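Local coordinates for hypothetical protein PH0802 (Pyrococcus horikoshii, PDB 2DT4) that is of unknown function but forms a three-chain assembly of the plant- and prokaryote-conserved (PPC) domain, a domain that in plants accompanies AT-hook DNA-binding motifs, at residues P65-G77 with H89-F102. Numbering follows the deposited sequence.
Sequences PLKGSYELISLIG and HAHVSLGNEEGIVF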
loop_
_atom_site.group_PDB
_atom_site.type_symbol
_atom_site.label_atom_id
_atom_site.label_comp_id
_atom_site.label_asym_id
_atom_site.label_seq_id
_atom_site.Cartn_x
_atom_site.Cartn_y
_atom_site.Cartn_z
ATOM N N PRO A 65 -7.128 8.231 20.151
ATOM C CA PRO A 65 -6.388 9.462 19.823
ATOM C C PRO A 65 -4.914 9.363 20.169
ATOM O O PRO A 65 -4.558 9.289 21.346
ATOM C CB PRO A 65 -7.059 10.544 20.692
ATOM C CG PRO A 65 -7.636 9.782 21.867
ATOM C CD PRO A 65 -7.855 8.337 21.439
ATOM N N LEU A 66 -4.052 9.345 19.178
ATOM C CA LEU A 66 -2.625 9.302 19.425
ATOM C C LEU A 66 -2.111 10.723 19.569
ATOM O O LEU A 66 -2.781 11.679 19.154
ATOM C CB LEU A 66 -1.911 8.534 18.298
ATOM C CG LEU A 66 -2.404 7.115 18.087
ATOM C CD1 LEU A 66 -1.855 6.448 16.794
ATOM C CD2 LEU A 66 -2.076 6.229 19.279
ATOM N N LYS A 67 -0.916 10.858 20.139
ATOM C CA LYS A 67 -0.283 12.142 20.353
ATOM C C LYS A 67 1.124 12.210 19.789
ATOM O O LYS A 67 1.896 11.245 19.836
ATOM C CB LYS A 67 -0.274 12.482 21.837
ATOM C CG LYS A 67 -1.694 12.552 22.423
ATOM C CD LYS A 67 -1.962 13.798 23.243
ATOM C CE LYS A 67 -3.079 13.588 24.282
ATOM N NZ LYS A 67 -2.580 12.998 25.597
ATOM N N GLY A 68 1.444 13.374 19.242
ATOM C CA GLY A 68 2.754 13.644 18.697
ATOM C C GLY A 68 2.893 13.148 17.271
ATOM O O GLY A 68 1.912 12.832 16.602
ATOM N N SER A 69 4.121 13.146 16.786
ATOM C CA SER A 69 4.424 12.772 15.418
ATOM C C SER A 69 4.544 11.257 15.277
ATOM O O SER A 69 5.212 10.597 16.056
ATOM C CB SER A 69 5.730 13.422 14.970
ATOM O OG SER A 69 5.554 14.831 14.919
ATOM N N TYR A 70 3.859 10.740 14.271
ATOM C CA TYR A 70 3.972 9.356 13.870
ATOM C C TYR A 70 4.358 9.295 12.411
ATOM O O TYR A 70 3.767 10.010 11.566
ATOM C CB TYR A 70 2.644 8.619 14.089
ATOM C CG TYR A 70 2.376 8.196 15.507
ATOM C CD1 TYR A 70 1.952 9.116 16.488
ATOM C CD2 TYR A 70 2.533 6.864 15.879
ATOM C CE1 TYR A 70 1.705 8.692 17.819
ATOM C CE2 TYR A 70 2.292 6.444 17.182
ATOM C CZ TYR A 70 1.900 7.359 18.139
ATOM O OH TYR A 70 1.670 6.933 19.439
ATOM N N GLU A 71 5.293 8.417 12.075
ATOM C CA GLU A 71 5.600 8.145 10.673
ATOM C C GLU A 71 4.367 7.485 10.015
ATOM O O GLU A 71 3.800 6.498 10.534
ATOM C CB GLU A 71 6.855 7.270 10.487
ATOM C CG GLU A 71 8.143 7.934 10.973
ATOM C CD GLU A 71 8.661 9.041 10.070
ATOM O OE1 GLU A 71 9.372 9.953 10.557
ATOM O OE2 GLU A 71 8.414 9.027 8.844
ATOM N N LEU A 72 3.935 8.050 8.900
ATOM C CA LEU A 72 2.817 7.515 8.133
ATOM C C LEU A 72 3.407 6.459 7.206
ATOM O O LEU A 72 3.906 6.763 6.142
ATOM C CB LEU A 72 2.143 8.662 7.361
ATOM C CG LEU A 72 0.656 8.616 6.924
ATOM C CD1 LEU A 72 0.369 9.335 5.635
ATOM C CD2 LEU A 72 -0.162 7.363 7.175
ATOM N N ILE A 73 3.405 5.214 7.681
ATOM C CA ILE A 73 4.061 4.113 7.007
ATOM C C ILE A 73 3.250 3.667 5.802
ATOM O O ILE A 73 3.796 3.456 4.723
ATOM C CB ILE A 73 4.279 2.951 7.985
ATOM C CG1 ILE A 73 5.271 3.357 9.076
ATOM C CG2 ILE A 73 4.623 1.619 7.253
ATOM C CD1 ILE A 73 5.305 2.417 10.257
ATOM N N SER A 74 1.938 3.643 5.969
ATOM C CA SER A 74 1.050 3.362 4.856
ATOM C C SER A 74 -0.239 4.088 5.042
ATOM O O SER A 74 -0.738 4.110 6.129
ATOM C CB SER A 74 0.765 1.866 4.716
ATOM O OG SER A 74 0.056 1.328 5.810
ATOM N N LEU A 75 -0.731 4.603 3.818
ATOM C CA LEU A 75 -2.057 5.079 3.774
ATOM C C LEU A 75 -2.542 4.366 2.546
ATOM O O LEU A 75 -1.898 4.424 1.511
ATOM C CB LEU A 75 -2.150 6.605 3.589
ATOM C CG LEU A 75 -3.633 6.964 3.431
ATOM C CD1 LEU A 75 -3.976 8.198 4.181
ATOM C CD2 LEU A 75 -4.062 6.979 2.010
ATOM N N ILE A 76 -3.697 3.706 2.667
ATOM C CA ILE A 76 -4.281 3.005 1.536
ATOM C C ILE A 76 -5.733 3.305 1.668
ATOM O O ILE A 76 -6.279 3.219 2.756
ATOM C CB ILE A 76 -4.063 1.480 1.489
ATOM C CG1 ILE A 76 -2.562 1.163 1.370
ATOM C CG2 ILE A 76 -4.816 0.886 0.334
ATOM C CD1 ILE A 76 -2.265 -0.283 1.454
ATOM N N GLY A 77 -6.381 3.655 0.579
ATOM C CA GLY A 77 -7.800 3.885 0.664
ATOM C C GLY A 77 -8.434 4.243 -0.650
ATOM O O GLY A 77 -7.887 3.985 -1.709
ATOM N N HIS A 89 -12.169 7.270 2.366
ATOM C CA HIS A 89 -12.074 6.186 3.343
ATOM C C HIS A 89 -10.679 5.634 3.251
ATOM O O HIS A 89 -10.271 5.165 2.196
ATOM C CB HIS A 89 -13.108 5.104 3.093
ATOM C CG HIS A 89 -13.158 4.059 4.157
ATOM N ND1 HIS A 89 -13.022 4.367 5.498
ATOM C CD2 HIS A 89 -13.289 2.710 4.089
ATOM C CE1 HIS A 89 -13.096 3.252 6.208
ATOM N NE2 HIS A 89 -13.270 2.239 5.379
ATOM N N ALA A 90 -9.935 5.705 4.347
ATOM C CA ALA A 90 -8.571 5.187 4.359
ATOM C C ALA A 90 -8.175 4.556 5.675
ATOM O O ALA A 90 -8.710 4.884 6.722
ATOM C CB ALA A 90 -7.585 6.278 4.020
ATOM N N HIS A 91 -7.201 3.660 5.613
ATOM C CA HIS A 91 -6.602 3.026 6.795
ATOM C C HIS A 91 -5.135 3.383 6.803
ATOM O O HIS A 91 -4.535 3.606 5.755
ATOM C CB HIS A 91 -6.733 1.499 6.773
ATOM C CG HIS A 91 -8.114 1.012 7.085
ATOM N ND1 HIS A 91 -8.357 0.038 8.025
ATOM C CD2 HIS A 91 -9.326 1.404 6.632
ATOM C CE1 HIS A 91 -9.655 -0.203 8.085
ATOM N NE2 HIS A 91 -10.268 0.611 7.248
ATOM N N VAL A 92 -4.598 3.493 8.019
ATOM C CA VAL A 92 -3.178 3.904 8.148
ATOM C C VAL A 92 -2.432 3.004 9.107
ATOM O O VAL A 92 -2.997 2.474 10.060
ATOM C CB VAL A 92 -3.067 5.369 8.650
ATOM C CG1 VAL A 92 -3.503 6.345 7.590
ATOM C CG2 VAL A 92 -3.816 5.553 9.959
ATOM N N SER A 93 -1.119 2.921 8.864
ATOM C CA SER A 93 -0.198 2.262 9.772
ATOM C C SER A 93 0.770 3.412 10.105
ATOM O O SER A 93 1.165 4.215 9.224
ATOM C CB SER A 93 0.509 1.024 9.259
ATOM O OG SER A 93 1.325 1.343 8.220
ATOM N N LEU A 94 0.992 3.548 11.409
ATOM C CA LEU A 94 1.741 4.646 11.979
ATOM C C LEU A 94 2.875 4.183 12.870
ATOM O O LEU A 94 2.677 3.354 13.778
ATOM C CB LEU A 94 0.716 5.371 12.812
ATOM C CG LEU A 94 -0.487 5.971 12.088
ATOM C CD1 LEU A 94 -1.496 6.395 13.082
ATOM C CD2 LEU A 94 -0.124 7.120 11.210
ATOM N N GLY A 95 4.061 4.728 12.633
ATOM C CA GLY A 95 5.242 4.362 13.384
ATOM C C GLY A 95 5.624 5.354 14.448
ATOM O O GLY A 95 5.735 6.558 14.211
ATOM N N ASN A 96 5.899 4.839 15.634
ATOM C CA ASN A 96 6.318 5.690 16.736
ATOM C C ASN A 96 7.833 5.775 16.800
ATOM O O ASN A 96 8.537 5.252 15.939
ATOM C CB ASN A 96 5.624 5.338 18.077
ATOM C CG ASN A 96 6.335 4.272 18.939
ATOM O OD1 ASN A 96 5.906 4.063 20.106
ATOM N ND2 ASN A 96 7.330 3.605 18.432
ATOM N N GLU A 97 8.308 6.552 17.778
ATOM C CA GLU A 97 9.727 6.856 17.860
ATOM C C GLU A 97 10.646 5.675 18.134
ATOM O O GLU A 97 11.850 5.759 17.954
ATOM C CB GLU A 97 9.934 7.943 18.943
ATOM C CG GLU A 97 9.684 7.409 20.356
ATOM C CD GLU A 97 9.661 8.476 21.452
ATOM O OE1 GLU A 97 10.698 8.661 22.132
ATOM O OE2 GLU A 97 8.594 9.100 21.656
ATOM N N GLU A 98 10.066 4.567 18.580
ATOM C CA GLU A 98 10.789 3.324 18.742
ATOM C C GLU A 98 10.562 2.361 17.597
ATOM O O GLU A 98 11.023 1.254 17.663
ATOM C CB GLU A 98 10.436 2.616 20.072
ATOM C CG GLU A 98 10.821 3.432 21.306
ATOM C CD GLU A 98 12.278 3.843 21.298
ATOM O OE1 GLU A 98 12.590 4.966 21.748
ATOM O OE2 GLU A 98 13.092 3.032 20.807
ATOM N N GLY A 99 9.821 2.776 16.575
ATOM C CA GLY A 99 9.548 1.935 15.426
ATOM C C GLY A 99 8.432 0.921 15.630
ATOM O O GLY A 99 8.273 0.033 14.810
ATOM N N ILE A 100 7.660 1.049 16.708
ATOM C CA ILE A 100 6.474 0.213 16.884
ATOM C C ILE A 100 5.300 0.803 16.124
ATOM O O ILE A 100 5.147 2.013 16.024
ATOM C CB ILE A 100 6.145 0.072 18.381
ATOM C CG1 ILE A 100 7.377 -0.426 19.155
ATOM C CG2 ILE A 100 4.955 -0.856 18.549
ATOM C CD1 ILE A 100 8.031 -1.544 18.538
ATOM N N VAL A 101 4.458 -0.075 15.582
ATOM C CA VAL A 101 3.405 0.353 14.645
ATOM C C VAL A 101 2.018 0.213 15.271
ATOM O O VAL A 101 1.685 -0.827 15.840
ATOM C CB VAL A 101 3.503 -0.461 13.331
ATOM C CG1 VAL A 101 2.385 -0.090 12.380
ATOM C CG2 VAL A 101 4.854 -0.214 12.678
ATOM N N PHE A 102 1.259 1.295 15.142
ATOM C CA PHE A 102 -0.131 1.395 15.487
ATOM C C PHE A 102 -0.925 1.599 14.214
ATOM O O PHE A 102 -0.402 2.039 13.189
ATOM C CB PHE A 102 -0.376 2.605 16.409
ATOM C CG PHE A 102 0.332 2.529 17.743
ATOM C CD1 PHE A 102 1.679 2.799 17.843
ATOM C CD2 PHE A 102 -0.377 2.186 18.886
ATOM C CE1 PHE A 102 2.331 2.735 19.067
ATOM C CE2 PHE A 102 0.262 2.099 20.102
ATOM C CZ PHE A 102 1.611 2.384 20.200
HETATM O O HOH W 1 -2.573 1.484 5.131
#
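Tyr70 turns the edge of its ring toward the face of Phe102 in an offset edge-to-face pair, the planes at 89° and the centroids 5.8 Å apart. Its CG stands anti to the carbonyl carbon (chi1 -79°), which carries CE2 to within 3.8 Å of Phe102 CD1 and also brings it against CB of Asn96, while CD2 packs on CB of Leu94. Leu66 CD1 lies over one face of the tyrosine ring, toward its rim, and meets Leu94 CD1 at 3.7 Å. With alanine at Tyr70, Phe102 would probably lose its edge-on neighbour and a gap would open beside Leu66 and Leu94. This cluster lies at the open end of the antiparallel hairpin 69-82 with 85-95, with Phe102 contributed by the next strand, 101-104; the hairpin's register slips by one at a classic beta bulge, where Ile73 and Ser74 both face Ser93. Ser93 O takes the amide N of Ile73 at 2.9 Å, the donor tilted 30° from the carbonyl plane, and only a weak bond from Ser74 N. Opposite serines then join through their hydroxyls, Ser93 OG donating a hydrogen bond to Ser74 OG at 2.7 Å; Ser74 OG in turn donates to a water that bonds back to His91 O. On the sheet face of Leu72 and Leu75, Leu72 CD2 meets Val92 CG1 at 3.5 Å, the two side chains crossing at about a right angle, and Ile51 of strand 49-55 packs on Val92. Ile73, at the bulge, reaches tip to tip for Val101, Ile73 CD1 to Val101 CG2 3.6 Å, and also packs on Val92 of the second subunit.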